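Local coordinates for protein geranyltranstransferase (Legionella pneumophila subsp. pneumophila, PDB 3LOM) that probably condenses isopentenyl diphosphate with allylic diphosphates to make farnesyl diphosphate, as a magnesium-dependent trans-prenyltransferase of the FPP/GGPP synthase family, at residues 44-49 with 79-84; 51-56 with 292-297; 212-217 with 282-287; 59-64 with 195-200. All coordinates share one frame; numbering follows the deposited sequence.

Overall arrangement
All four contacts are largely buried and apolar, but sit at different depths of one all-helical fold. In contact 4, where helix 53-64 meets helix 178-201, all touching residues are buried; contacts 1 and 2 lie nearer the chain centre. Contact 2 uses the start of the same helix and differs in chemistry: one side packs on helix 289-303, while its backbone and Arg54, with Arg52 less surely, hold a phosphate. Contact 1 joins helices 36-46 and 69-91 and touches contact 2 through Glu80 and His83. Contact 3, its centre about 19 Å from the centre of the chain, fastens a loop to helix 209-236; it meets contact 4 by the salt bridge Arg216-Glu198 and by Phe284 on Leu64.

Contact 1: residues 44-49 with 79-84; sequences YALFSG and LELTHC
Helix 36-46 meets helix 69-91 with Leu46 and Cys84 as the nearest backbone pair, their CA atoms 6.8 Å apart. Leu46 does most of the work, because its two methyl branches split between two partners. CD1 meets the end of Leu81, 3.7 Å from CD2 of that residue, and the two leucine side chains run at a slant to each other. The other branch rests on Cys84, with Leu46 CD2 3.9 Å from Cys84 CB and equally close to its SG. The thiol is swung out from its own helix by a chi1 of -172°, which sets SG opposite the backbone N and carries it toward Ala45. There Cys84 SG lies 3.7 Å from the carbonyl O of Ala45 and 4.1 Å from Ala45 CB. Both helices belong to the all-alpha isoprenoid synthase fold, in which long helices surround a central reaction cavity. Met123 of helix 113-135 touches Ala45, Leu46 and Cys84 alike, bringing a third helix into the same apolar cluster, while Leu28 of helix 5-28 also packs on Leu46. Nearby, Lys104 donates hydrogen bonds to the carbonyl of Tyr44 and the hydroxyl of Ser48.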
loop_
_atom_site.group_PDB
_atom_site.type_symbol
_atom_site.label_atom_id
_atom_site.label_comp_id
_atom_site.label_asym_id
_atom_site.label_seq_id
_atom_site.Cartn_x
_atom_site.Cartn_y
_atom_site.Cartn_z
ATOM N N TYR A 44 15.808 -2.539 -10.193
ATOM C CA TYR A 44 17.020 -2.209 -9.437
ATOM C C TYR A 44 16.883 -2.579 -7.960
ATOM O O TYR A 44 17.800 -3.151 -7.352
ATOM C CB TYR A 44 17.363 -0.725 -9.563
ATOM C CG TYR A 44 18.611 -0.339 -8.792
ATOM C CD1 TYR A 44 19.876 -0.612 -9.307
ATOM C CD2 TYR A 44 18.526 0.287 -7.541
ATOM C CE1 TYR A 44 21.024 -0.278 -8.609
ATOM C CE2 TYR A 44 19.677 0.621 -6.825
ATOM C CZ TYR A 44 20.922 0.335 -7.372
ATOM O OH TYR A 44 22.071 0.660 -6.699
ATOM N N ALA A 45 15.734 -2.236 -7.391
ATOM C CA ALA A 45 15.494 -2.433 -5.970
ATOM C C ALA A 45 15.268 -3.900 -5.604
ATOM O O ALA A 45 15.808 -4.375 -4.608
ATOM C CB ALA A 45 14.329 -1.581 -5.522
ATOM N N LEU A 46 14.500 -4.616 -6.427
ATOM C CA LEU A 46 14.082 -5.991 -6.117
ATOM C C LEU A 46 15.122 -7.100 -6.270
ATOM O O LEU A 46 14.930 -8.192 -5.735
ATOM C CB LEU A 46 12.846 -6.376 -6.932
ATOM C CG LEU A 46 11.472 -6.110 -6.315
ATOM C CD1 LEU A 46 10.407 -6.705 -7.206
ATOM C CD2 LEU A 46 11.369 -6.687 -4.901
ATOM N N PHE A 47 16.200 -6.854 -7.009
ATOM C CA PHE A 47 17.149 -7.929 -7.282
ATOM C C PHE A 47 18.545 -7.608 -6.800
ATOM O O PHE A 47 19.147 -6.617 -7.214
ATOM C CB PHE A 47 17.147 -8.313 -8.760
ATOM C CG PHE A 47 15.840 -8.873 -9.230
ATOM C CD1 PHE A 47 14.917 -8.063 -9.880
ATOM C CD2 PHE A 47 15.522 -10.210 -9.007
ATOM C CE1 PHE A 47 13.692 -8.580 -10.312
ATOM C CE2 PHE A 47 14.299 -10.740 -9.438
ATOM C CZ PHE A 47 13.386 -9.921 -10.091
ATOM N N SER A 48 19.037 -8.460 -5.903
ATOM C CA SER A 48 20.365 -8.309 -5.327
ATOM C C SER A 48 21.015 -9.671 -5.125
ATOM O O SER A 48 20.377 -10.714 -5.324
ATOM C CB SER A 48 20.292 -7.562 -3.989
ATOM O OG SER A 48 19.756 -6.260 -4.158
ATOM N N GLY A 49 22.291 -9.646 -4.738
ATOM C CA GLY A 49 23.017 -10.847 -4.336
ATOM C C GLY A 49 22.629 -11.285 -2.933
ATOM O O GLY A 49 21.956 -10.547 -2.200
ATOM N N LEU A 79 5.237 -10.853 0.118
ATOM C CA LEU A 79 6.040 -10.534 1.291
ATOM C C LEU A 79 7.323 -9.798 0.997
ATOM O O LEU A 79 7.670 -8.865 1.724
ATOM C CB LEU A 79 6.384 -11.788 2.064
ATOM C CG LEU A 79 5.709 -11.888 3.415
ATOM C CD1 LEU A 79 5.810 -13.308 3.801
ATOM C CD2 LEU A 79 6.361 -10.998 4.465
ATOM N N GLU A 80 8.046 -10.233 -0.036
ATOM C CA GLU A 80 9.275 -9.551 -0.427
ATOM C C GLU A 80 9.005 -8.167 -0.965
ATOM O O GLU A 80 9.750 -7.249 -0.655
ATOM C CB GLU A 80 10.102 -10.342 -1.434
ATOM C CG GLU A 80 11.485 -10.738 -0.923
ATOM C CD GLU A 80 12.208 -9.646 -0.155
ATOM O OE1 GLU A 80 12.440 -9.830 1.063
ATOM O OE2 GLU A 80 12.544 -8.611 -0.761
ATOM N N LEU A 81 7.940 -8.027 -1.757
ATOM C CA LEU A 81 7.516 -6.722 -2.267
ATOM C C LEU A 81 7.205 -5.741 -1.133
ATOM O O LEU A 81 7.649 -4.586 -1.179
ATOM C CB LEU A 81 6.309 -6.855 -3.208
ATOM C CG LEU A 81 6.550 -7.323 -4.649
ATOM C CD1 LEU A 81 5.249 -7.797 -5.271
ATOM C CD2 LEU A 81 7.165 -6.219 -5.488
ATOM N N THR A 82 6.467 -6.209 -0.118
ATOM C CA THR A 82 6.170 -5.401 1.081
ATOM C C THR A 82 7.455 -5.053 1.839
ATOM O O THR A 82 7.713 -3.886 2.102
ATOM C CB THR A 82 5.128 -6.075 2.025
ATOM O OG1 THR A 82 3.921 -6.355 1.297
ATOM C CG2 THR A 82 4.787 -5.154 3.205
ATOM N N HIS A 83 8.276 -6.057 2.137
ATOM C CA HIS A 83 9.559 -5.832 2.809
ATOM C C HIS A 83 10.430 -4.836 2.049
ATOM O O HIS A 83 10.966 -3.902 2.651
ATOM C CB HIS A 83 10.303 -7.156 3.004
ATOM C CG HIS A 83 11.647 -7.016 3.654
ATOM N ND1 HIS A 83 11.830 -6.377 4.862
ATOM C CD2 HIS A 83 12.869 -7.456 3.273
ATOM C CE1 HIS A 83 13.109 -6.422 5.193
ATOM N NE2 HIS A 83 13.762 -7.071 4.246
ATOM N N CYS A 84 10.529 -5.019 0.729
ATOM C CA CYS A 84 11.375 -4.179 -0.120
ATOM C C CYS A 84 10.915 -2.732 -0.154
ATOM O O CYS A 84 11.744 -1.832 -0.003
ATOM C CB CYS A 84 11.494 -4.739 -1.550
ATOM S SG CYS A 84 12.707 -3.871 -2.582
#

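Contact 2: residues 51-56 with 292-297; sequences KRIRPI and IELTKQ. With PO4 (phosphate ion), chain C.
Leu294 reaches across from helix 289-303 and sets one methyl, CD2, between two isoleucines of the 51-56 segment. That carbon is 3.8 Å from Ile56 CG2 and 3.9 Å from Ile53 CD1. Ile53 points its long branch at the leucine because CG1 stands opposite the backbone N (chi1 -166°); its CG2 is thereby turned to the phosphate, 3.5 Å from PO4 O3. Ile56 presents CG2 instead, its chi1 of -57° putting that methyl opposite the backbone N, toward the leucine.

The phosphate sits at the start of helix 53-64, where Arg52 occupies the N-cap position. Ile53 N donates to PO4 O3 over 3.0 Å in a fairly straight bond of 162°. Two guanidinium groups add a further bond each, both meeting the ion at the edge: Arg54 NH2 to PO4 O4 at 2.8 Å, and a weak, bent one from Arg52 NH1 to PO4 O2, doubtful because that side chain was modelled in two positions. The helix N-terminus and Arg54 make an anion site, with Arg52 adding to it in this conformer. The ion probably came from the crystallisation liquor, but in this family the Gly-Lys-Arg-x-Arg-Pro sequence is a known diphosphate-binding motif for isopentenyl diphosphate, and the phosphate plausibly mimics part of that substrate.

Further out, Arg52 NH2 is hydrogen-bonded to the carbonyl of Gly49, and Arg54 packs on His83, Leu192, Ile193 and Cys196. Lys51 turns to helix 5-28 for a salt bridge with Asp14. Ile13 of that helix touches Leu294, while Thr295 OG1 is hydrogen-bonded to Tyr218 OH.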
loop_
_atom_site.group_PDB
_atom_site.type_symbol
_atom_site.label_atom_id
_atom_site.label_comp_id
_atom_site.label_asym_id
_atom_site.label_seq_id
_atom_site.Cartn_x
_atom_site.Cartn_y
_atom_site.Cartn_z
ATOM N N LYS A 51 20.741 -14.009 -0.129
ATOM C CA LYS A 51 19.368 -14.511 -0.013
ATOM C C LYS A 51 18.437 -13.625 0.828
ATOM O O LYS A 51 18.878 -12.904 1.727
ATOM C CB LYS A 51 19.316 -15.985 0.451
ATOM C CG LYS A 51 20.636 -16.611 0.926
ATOM C CD LYS A 51 21.358 -17.346 -0.213
ATOM C CE LYS A 51 22.424 -18.303 0.305
ATOM N NZ LYS A 51 21.834 -19.564 0.846
ATOM N N ARG A 52 17.151 -13.684 0.490
ATOM C CA ARG A 52 16.105 -12.934 1.183
ATOM C C ARG A 52 15.345 -13.885 2.117
ATOM O O ARG A 52 14.663 -14.805 1.653
ATOM C CB ARG A 52 15.131 -12.305 0.177
ATOM C CG ARG A 52 15.680 -12.062 -1.237
ATOM C CD ARG A 52 16.193 -10.638 -1.439
ATOM N NE ARG A 52 17.637 -10.525 -1.253
ATOM C CZ ARG A 52 18.211 -9.972 -0.191
ATOM N NH1 ARG A 52 17.462 -9.474 0.786
ATOM N NH2 ARG A 52 19.533 -9.912 -0.109
ATOM N N ILE A 53 15.465 -13.655 3.426
ATOM C CA ILE A 53 14.948 -14.579 4.453
ATOM C C ILE A 53 13.427 -14.841 4.474
ATOM O O ILE A 53 13.006 -15.990 4.643
ATOM C CB ILE A 53 15.532 -14.256 5.883
ATOM C CG1 ILE A 53 15.290 -15.406 6.869
ATOM C CG2 ILE A 53 15.024 -12.918 6.429
ATOM C CD1 ILE A 53 15.982 -16.703 6.490
ATOM N N ARG A 54 12.616 -13.805 4.263
ATOM C CA ARG A 54 11.152 -13.952 4.304
ATOM C C ARG A 54 10.528 -14.930 3.277
ATOM O O ARG A 54 9.701 -15.755 3.678
ATOM C CB ARG A 54 10.438 -12.588 4.314
ATOM C CG ARG A 54 10.605 -11.826 5.618
ATOM C CD ARG A 54 10.601 -10.321 5.400
ATOM N NE ARG A 54 11.015 -9.586 6.595
ATOM C CZ ARG A 54 12.277 -9.312 6.922
ATOM N NH1 ARG A 54 12.545 -8.635 8.035
ATOM N NH2 ARG A 54 13.277 -9.713 6.145
ATOM N N PRO A 55 10.912 -14.856 1.971
ATOM C CA PRO A 55 10.403 -15.871 1.036
ATOM C C PRO A 55 10.777 -17.308 1.374
ATOM O O PRO A 55 9.956 -18.198 1.202
ATOM C CB PRO A 55 11.063 -15.486 -0.290
ATOM C CG PRO A 55 11.223 -14.071 -0.202
ATOM C CD PRO A 55 11.589 -13.777 1.227
ATOM N N ILE A 56 12.005 -17.517 1.843
ATOM C CA ILE A 56 12.483 -18.835 2.247
ATOM C C ILE A 56 11.640 -19.413 3.390
ATOM O O ILE A 56 11.230 -20.577 3.334
ATOM C CB ILE A 56 13.979 -18.801 2.652
ATOM C CG1 ILE A 56 14.835 -18.264 1.497
ATOM C CG2 ILE A 56 14.460 -20.195 3.065
ATOM C CD1 ILE A 56 16.243 -17.826 1.903
ATOM N N ILE A 292 15.433 -26.400 10.314
ATOM C CA ILE A 292 16.344 -26.484 11.460
ATOM C C ILE A 292 17.781 -26.139 11.050
ATOM O O ILE A 292 18.486 -25.418 11.767
ATOM C CB ILE A 292 16.253 -27.883 12.146
ATOM C CG1 ILE A 292 14.885 -28.054 12.816
ATOM C CG2 ILE A 292 17.367 -28.086 13.177
ATOM C CD1 ILE A 292 14.437 -29.502 12.966
ATOM N N GLU A 293 18.188 -26.631 9.881
ATOM C CA GLU A 293 19.513 -26.338 9.326
ATOM C C GLU A 293 19.643 -24.857 8.959
ATOM O O GLU A 293 20.694 -24.255 9.181
ATOM C CB GLU A 293 19.807 -27.232 8.113
ATOM C CG GLU A 293 21.286 -27.612 7.943
ATOM C CD GLU A 293 22.141 -26.493 7.354
ATOM O OE1 GLU A 293 21.693 -25.833 6.390
ATOM O OE2 GLU A 293 23.268 -26.277 7.857
ATOM N N LEU A 294 18.573 -24.279 8.411
ATOM C CA LEU A 294 18.533 -22.841 8.133
ATOM C C LEU A 294 18.631 -22.016 9.418
ATOM O O LEU A 294 19.370 -21.030 9.472
ATOM C CB LEU A 294 17.270 -22.458 7.348
ATOM C CG LEU A 294 17.123 -20.960 7.048
ATOM C CD1 LEU A 294 18.165 -20.488 6.042
ATOM C CD2 LEU A 294 15.715 -20.605 6.592
ATOM N N THR A 295 17.890 -22.442 10.444
ATOM C CA THR A 295 17.903 -21.810 11.762
ATOM C C THR A 295 19.307 -21.843 12.359
ATOM O O THR A 295 19.781 -20.841 12.901
ATOM C CB THR A 295 16.905 -22.499 12.716
ATOM O OG1 THR A 295 15.635 -22.635 12.064
ATOM C CG2 THR A 295 16.728 -21.700 13.999
ATOM N N LYS A 296 19.974 -22.987 12.222
ATOM C CA LYS A 296 21.345 -23.142 12.695
ATOM C C LYS A 296 22.334 -22.309 11.880
ATOM O O LYS A 296 23.347 -21.862 12.416
ATOM C CB LYS A 296 21.749 -24.617 12.721
ATOM C CG LYS A 296 22.784 -24.936 13.785
ATOM C CD LYS A 296 22.422 -26.196 14.555
ATOM C CE LYS A 296 23.110 -26.210 15.912
ATOM N NZ LYS A 296 22.554 -27.255 16.813
ATOM N N GLN A 297 22.032 -22.096 10.598
ATOM C CA GLN A 297 22.812 -21.182 9.756
ATOM C C GLN A 297 22.625 -19.731 10.203
ATOM O O GLN A 297 23.589 -18.963 10.265
ATOM C CB GLN A 297 22.435 -21.323 8.276
ATOM C CG GLN A 297 23.101 -22.482 7.541
ATOM C CD GLN A 297 22.751 -22.526 6.056
ATOM O OE1 GLN A 297 22.065 -21.643 5.531
ATOM N NE2 GLN A 297 23.226 -23.561 5.372
HETATM P P PO4 C . 16.914 -9.603 4.620
HETATM O O1 PO4 C . 18.287 -9.842 5.197
HETATM O O2 PO4 C . 16.990 -8.516 3.569
HETATM O O3 PO4 C . 16.396 -10.877 3.994
HETATM O O4 PO4 C . 15.992 -9.173 5.737
#

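Contact 3: residues 212-217 with 282-287; sequences KSALRT and RLFGSK
Phe284 points its ring at helix 209-236, and the far end of that ring, CZ and CE2, does the touching. Its CZ lies 4.1 Å from Leu215 CD2, and the two side chains cross at about a right angle. Next to it, CE2 is 4.2 Å from Ala214 CB. Both methyls approach the ring obliquely. The chi1 of Phe284, -51°, places CG beside the backbone N and opposite the carbonyl carbon, sending the ring from the loop to consecutive residues of the helix. Leu215 has a similar first torsion, -70°, and presents only CD2 to the ring. Neither approach is tight, which makes this a modest apolar contact with no sign of compression.

Ala214 is nearest to the loop at the backbone level, with its CA 7.8 Å from that of Leu283. Leu283 itself rests on Gln210 and Ile211, one turn earlier, and Ile211 also touches Phe284. Within the helix, Ser213 O takes two bonds, one from Thr217 N and one from Thr217 OG1 at 2.8 Å. The hydroxyl thus folds back on its own helix. After Phe284 the chain turns through Gly285, whose positive phi of 77° suits glycine. Lys287 beyond it forms a salt bridge with Asp66 and a hydrogen bond to the carbonyl of Leu64. The loop between helices 263-279 and 289-303 thereby packs through Phe284 on helix 209-236, at the outer part of the all-alpha isoprenoid synthase fold.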
loop_
_atom_site.group_PDB
_atom_site.type_symbol
_atom_site.label_atom_id
_atom_site.label_comp_id
_atom_site.label_asym_id
_atom_site.label_seq_id
_atom_site.Cartn_x
_atom_site.Cartn_y
_atom_site.Cartn_z
ATOM N N LYS A 212 -0.437 -24.635 14.537
ATOM C CA LYS A 212 -0.522 -23.169 14.564
ATOM C C LYS A 212 0.394 -22.549 15.612
ATOM O O LYS A 212 1.233 -21.708 15.292
ATOM C CB LYS A 212 -1.963 -22.715 14.823
ATOM C CG LYS A 212 -2.940 -22.978 13.680
ATOM C CD LYS A 212 -4.326 -22.452 14.027
ATOM C CE LYS A 212 -5.323 -22.745 12.920
ATOM N NZ LYS A 212 -6.674 -22.197 13.227
ATOM N N SER A 213 0.247 -23.003 16.854
ATOM C CA SER A 213 1.043 -22.521 17.982
ATOM C C SER A 213 2.542 -22.811 17.860
ATOM O O SER A 213 3.363 -22.059 18.391
ATOM C CB SER A 213 0.503 -23.110 19.288
ATOM O OG SER A 213 1.520 -23.181 20.271
ATOM N N ALA A 214 2.891 -23.899 17.178
ATOM C CA ALA A 214 4.292 -24.272 16.978
ATOM C C ALA A 214 4.991 -23.359 15.967
ATOM O O ALA A 214 6.176 -23.049 16.119
ATOM C CB ALA A 214 4.411 -25.735 16.556
ATOM N N LEU A 215 4.258 -22.935 14.938
ATOM C CA LEU A 215 4.801 -22.011 13.942
ATOM C C LEU A 215 4.935 -20.616 14.550
ATOM O O LEU A 215 6.010 -20.004 14.488
ATOM C CB LEU A 215 3.934 -21.983 12.677
ATOM C CG LEU A 215 3.937 -23.232 11.782
ATOM C CD1 LEU A 215 2.961 -23.068 10.636
ATOM C CD2 LEU A 215 5.331 -23.560 11.245
ATOM N N ARG A 216 3.844 -20.158 15.168
ATOM C CA ARG A 216 3.771 -18.878 15.881
ATOM C C ARG A 216 4.893 -18.649 16.896
ATOM O O ARG A 216 5.422 -17.542 16.993
ATOM C CB ARG A 216 2.397 -18.718 16.541
ATOM C CG ARG A 216 1.303 -18.382 15.545
ATOM C CD ARG A 216 -0.088 -18.711 16.049
ATOM N NE ARG A 216 -1.094 -18.389 15.037
ATOM C CZ ARG A 216 -2.397 -18.635 15.148
ATOM N NH1 ARG A 216 -2.886 -19.220 16.234
ATOM N NH2 ARG A 216 -3.216 -18.296 14.159
ATOM N N THR A 217 5.263 -19.700 17.624
ATOM C CA THR A 217 6.376 -19.636 18.573
ATOM C C THR A 217 7.715 -19.491 17.841
ATOM O O THR A 217 8.520 -18.621 18.195
ATOM C CB THR A 217 6.383 -20.857 19.528
ATOM O OG1 THR A 217 5.119 -20.943 20.192
ATOM C CG2 THR A 217 7.486 -20.743 20.581
ATOM N N ARG A 282 9.877 -29.601 16.817
ATOM C CA ARG A 282 10.058 -31.024 17.121
ATOM C C ARG A 282 8.777 -31.848 16.966
ATOM O O ARG A 282 8.828 -33.078 16.937
ATOM C CB ARG A 282 10.653 -31.201 18.517
ATOM C CG ARG A 282 12.033 -30.589 18.666
ATOM C CD ARG A 282 12.499 -30.650 20.103
ATOM N NE ARG A 282 12.998 -31.971 20.474
ATOM C CZ ARG A 282 13.357 -32.317 21.706
ATOM N NH1 ARG A 282 13.268 -31.442 22.700
ATOM N NH2 ARG A 282 13.804 -33.543 21.946
ATOM N N LEU A 283 7.641 -31.161 16.857
ATOM C CA LEU A 283 6.371 -31.779 16.485
ATOM C C LEU A 283 6.436 -32.322 15.050
ATOM O O LEU A 283 5.853 -33.363 14.748
ATOM C CB LEU A 283 5.233 -30.760 16.611
ATOM C CG LEU A 283 3.872 -31.194 17.174
ATOM C CD1 LEU A 283 3.077 -29.976 17.633
ATOM C CD2 LEU A 283 3.047 -32.040 16.199
ATOM N N PHE A 284 7.151 -31.612 14.178
ATOM C CA PHE A 284 7.313 -32.006 12.778
ATOM C C PHE A 284 8.410 -33.059 12.619
ATOM O O PHE A 284 8.329 -33.919 11.739
ATOM C CB PHE A 284 7.623 -30.786 11.904
ATOM C CG PHE A 284 6.664 -29.635 12.087
ATOM C CD1 PHE A 284 5.445 -29.613 11.416
ATOM C CD2 PHE A 284 6.990 -28.566 12.923
ATOM C CE1 PHE A 284 4.560 -28.549 11.582
ATOM C CE2 PHE A 284 6.113 -27.500 13.098
ATOM C CZ PHE A 284 4.895 -27.490 12.425
ATOM N N GLY A 285 9.436 -32.971 13.463
ATOM C CA GLY A 285 10.499 -33.971 13.520
ATOM C C GLY A 285 11.518 -33.865 12.403
ATOM O O GLY A 285 12.177 -32.833 12.249
ATOM N N SER A 286 11.644 -34.944 11.628
ATOM C CA SER A 286 12.595 -35.028 10.513
ATOM C C SER A 286 12.144 -34.238 9.287
ATOM O O SER A 286 12.965 -33.866 8.448
ATOM C CB SER A 286 12.850 -36.489 10.122
ATOM O OG SER A 286 13.792 -37.095 10.987
ATOM N N LYS A 287 10.836 -33.994 9.194
ATOM C CA LYS A 287 10.242 -33.176 8.135
ATOM C C LYS A 287 10.709 -31.711 8.211
ATOM O O LYS A 287 10.745 -31.010 7.198
ATOM C CB LYS A 287 8.716 -33.258 8.224
ATOM C CG LYS A 287 7.969 -32.781 6.990
ATOM C CD LYS A 287 6.477 -32.946 7.170
ATOM C CE LYS A 287 5.718 -32.498 5.932
ATOM N NZ LYS A 287 4.252 -32.476 6.186
#

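Contact 4: residues 59-64 with 195-200; sequences YLAGDL and ACFEMV
A chi1 of -51° sets CG of Phe197 beside its backbone N, and the second torsion turns the ring so that CD1 meets Ala61 CB at 3.8 Å. The neighbouring CE1 follows at 4.2 Å, the methyl approaching the ring obliquely. In Val200, one turn on, chi1 is 153°, with CG1 opposite the backbone N and pointing into the groove beside Ala61. That methyl reaches backbone more than side chain: Val200 CG1 is 3.8 Å from Ala61 O and also 3.8 Å from Gly62 CA. At Gly62 the valine methyl meets bare backbone, and the CA atoms of Gly62 and Val200 are 5.8 Å apart.

Ala61 and Gly62 therefore form a small-residue face on helix 53-64, flanked by Phe197 and Val200 of helix 178-201. The axes of the two segments pass 9.2 Å apart and run in roughly the same direction, crossing at -36°. All four residues are buried. Leu57 and Val58 extend the same interface along helix 53-64, while Leu60 turns to helix 289-303. The pair joins helices 53-64 and 178-201 within the all-alpha isoprenoid synthase fold, whose body is a bundle of such helices.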
loop_
_atom_site.group_PDB
_atom_site.type_symbol
_atom_site.label_atom_id
_atom_site.label_comp_id
_atom_site.label_asym_id
_atom_site.label_seq_id
_atom_site.Cartn_x
_atom_site.Cartn_y
_atom_site.Cartn_z
ATOM N N TYR A 59 8.464 -20.612 2.104
ATOM C CA TYR A 59 8.630 -21.890 1.409
ATOM C C TYR A 59 8.774 -23.052 2.376
ATOM O O TYR A 59 8.135 -24.083 2.201
ATOM C CB TYR A 59 9.828 -21.854 0.452
ATOM C CG TYR A 59 9.564 -21.090 -0.831
ATOM C CD1 TYR A 59 8.468 -21.405 -1.637
ATOM C CD2 TYR A 59 10.418 -20.070 -1.250
ATOM C CE1 TYR A 59 8.220 -20.713 -2.816
ATOM C CE2 TYR A 59 10.176 -19.372 -2.429
ATOM C CZ TYR A 59 9.077 -19.701 -3.205
ATOM O OH TYR A 59 8.833 -19.018 -4.373
ATOM N N LEU A 60 9.595 -22.864 3.405
ATOM C CA LEU A 60 9.885 -23.912 4.381
ATOM C C LEU A 60 8.722 -24.215 5.328
ATOM O O LEU A 60 8.478 -25.379 5.657
ATOM C CB LEU A 60 11.151 -23.575 5.164
ATOM C CG LEU A 60 12.441 -23.646 4.349
ATOM C CD1 LEU A 60 13.652 -23.413 5.232
ATOM C CD2 LEU A 60 12.547 -24.987 3.644
ATOM N N ALA A 61 8.008 -23.170 5.746
ATOM C CA ALA A 61 6.810 -23.328 6.568
ATOM C C ALA A 61 5.662 -23.895 5.749
ATOM O O ALA A 61 4.834 -24.646 6.270
ATOM C CB ALA A 61 6.403 -22.001 7.198
ATOM N N GLY A 62 5.619 -23.527 4.469
ATOM C CA GLY A 62 4.602 -24.024 3.546
ATOM C C GLY A 62 4.742 -25.504 3.235
ATOM O O GLY A 62 3.746 -26.195 3.022
ATOM N N ASP A 63 5.987 -25.978 3.211
ATOM C CA ASP A 63 6.307 -27.393 3.041
ATOM C C ASP A 63 5.846 -28.224 4.225
ATOM O O ASP A 63 5.330 -29.327 4.043
ATOM C CB ASP A 63 7.814 -27.584 2.853
ATOM C CG ASP A 63 8.225 -27.609 1.393
ATOM O OD1 ASP A 63 7.391 -27.289 0.517
ATOM O OD2 ASP A 63 9.395 -27.955 1.124
ATOM N N LEU A 64 6.032 -27.678 5.428
ATOM C CA LEU A 64 5.688 -28.358 6.679
ATOM C C LEU A 64 4.216 -28.739 6.769
ATOM O O LEU A 64 3.884 -29.809 7.279
ATOM C CB LEU A 64 6.087 -27.503 7.882
ATOM C CG LEU A 64 7.586 -27.417 8.178
ATOM C CD1 LEU A 64 7.882 -26.313 9.183
ATOM C CD2 LEU A 64 8.109 -28.746 8.672
ATOM N N ALA A 195 3.949 -12.809 9.851
ATOM C CA ALA A 195 3.076 -12.921 8.677
ATOM C C ALA A 195 3.465 -14.032 7.676
ATOM O O ALA A 195 2.592 -14.565 6.996
ATOM C CB ALA A 195 2.955 -11.582 7.972
ATOM N N CYS A 196 4.753 -14.386 7.609
ATOM C CA CYS A 196 5.225 -15.499 6.766
ATOM C C CYS A 196 4.532 -16.795 7.132
ATOM O O CYS A 196 4.068 -17.536 6.268
ATOM C CB CYS A 196 6.734 -15.713 6.906
ATOM S SG CYS A 196 7.753 -14.297 6.496
ATOM N N PHE A 197 4.457 -17.040 8.434
ATOM C CA PHE A 197 3.849 -18.236 8.976
ATOM C C PHE A 197 2.327 -18.111 8.967
ATOM O O PHE A 197 1.627 -19.069 8.641
ATOM C CB PHE A 197 4.409 -18.500 10.373
ATOM C CG PHE A 197 5.915 -18.484 10.426
ATOM C CD1 PHE A 197 6.643 -19.637 10.167
ATOM C CD2 PHE A 197 6.608 -17.309 10.714
ATOM C CE1 PHE A 197 8.034 -19.623 10.199
ATOM C CE2 PHE A 197 7.994 -17.283 10.739
ATOM C CZ PHE A 197 8.711 -18.442 10.488
ATOM N N GLU A 198 1.824 -16.919 9.269
ATOM C CA GLU A 198 0.375 -16.693 9.340
ATOM C C GLU A 198 -0.337 -16.710 7.986
ATOM O O GLU A 198 -1.463 -17.208 7.893
ATOM C CB GLU A 198 0.050 -15.394 10.089
ATOM C CG GLU A 198 0.403 -15.393 11.574
ATOM C CD GLU A 198 -0.635 -16.076 12.458
ATOM O OE1 GLU A 198 -1.727 -16.450 11.969
ATOM O OE2 GLU A 198 -0.353 -16.228 13.663
ATOM N N MET A 199 0.302 -16.161 6.949
ATOM C CA MET A 199 -0.258 -16.218 5.585
ATOM C C MET A 199 -0.260 -17.659 5.051
ATOM O O MET A 199 -1.193 -18.064 4.357
ATOM C CB MET A 199 0.476 -15.272 4.624
ATOM C CG MET A 199 0.023 -13.811 4.702
ATOM S SD MET A 199 0.905 -12.655 3.617
ATOM C CE MET A 199 2.469 -12.827 4.309
ATOM N N VAL A 200 0.782 -18.417 5.401
ATOM C CA VAL A 200 0.888 -19.842 5.085
ATOM C C VAL A 200 -0.230 -20.645 5.774
ATOM O O VAL A 200 -0.841 -21.523 5.156
ATOM C CB VAL A 200 2.330 -20.377 5.411
ATOM C CG1 VAL A 200 2.343 -21.863 5.740
ATOM C CG2 VAL A 200 3.282 -20.093 4.252
#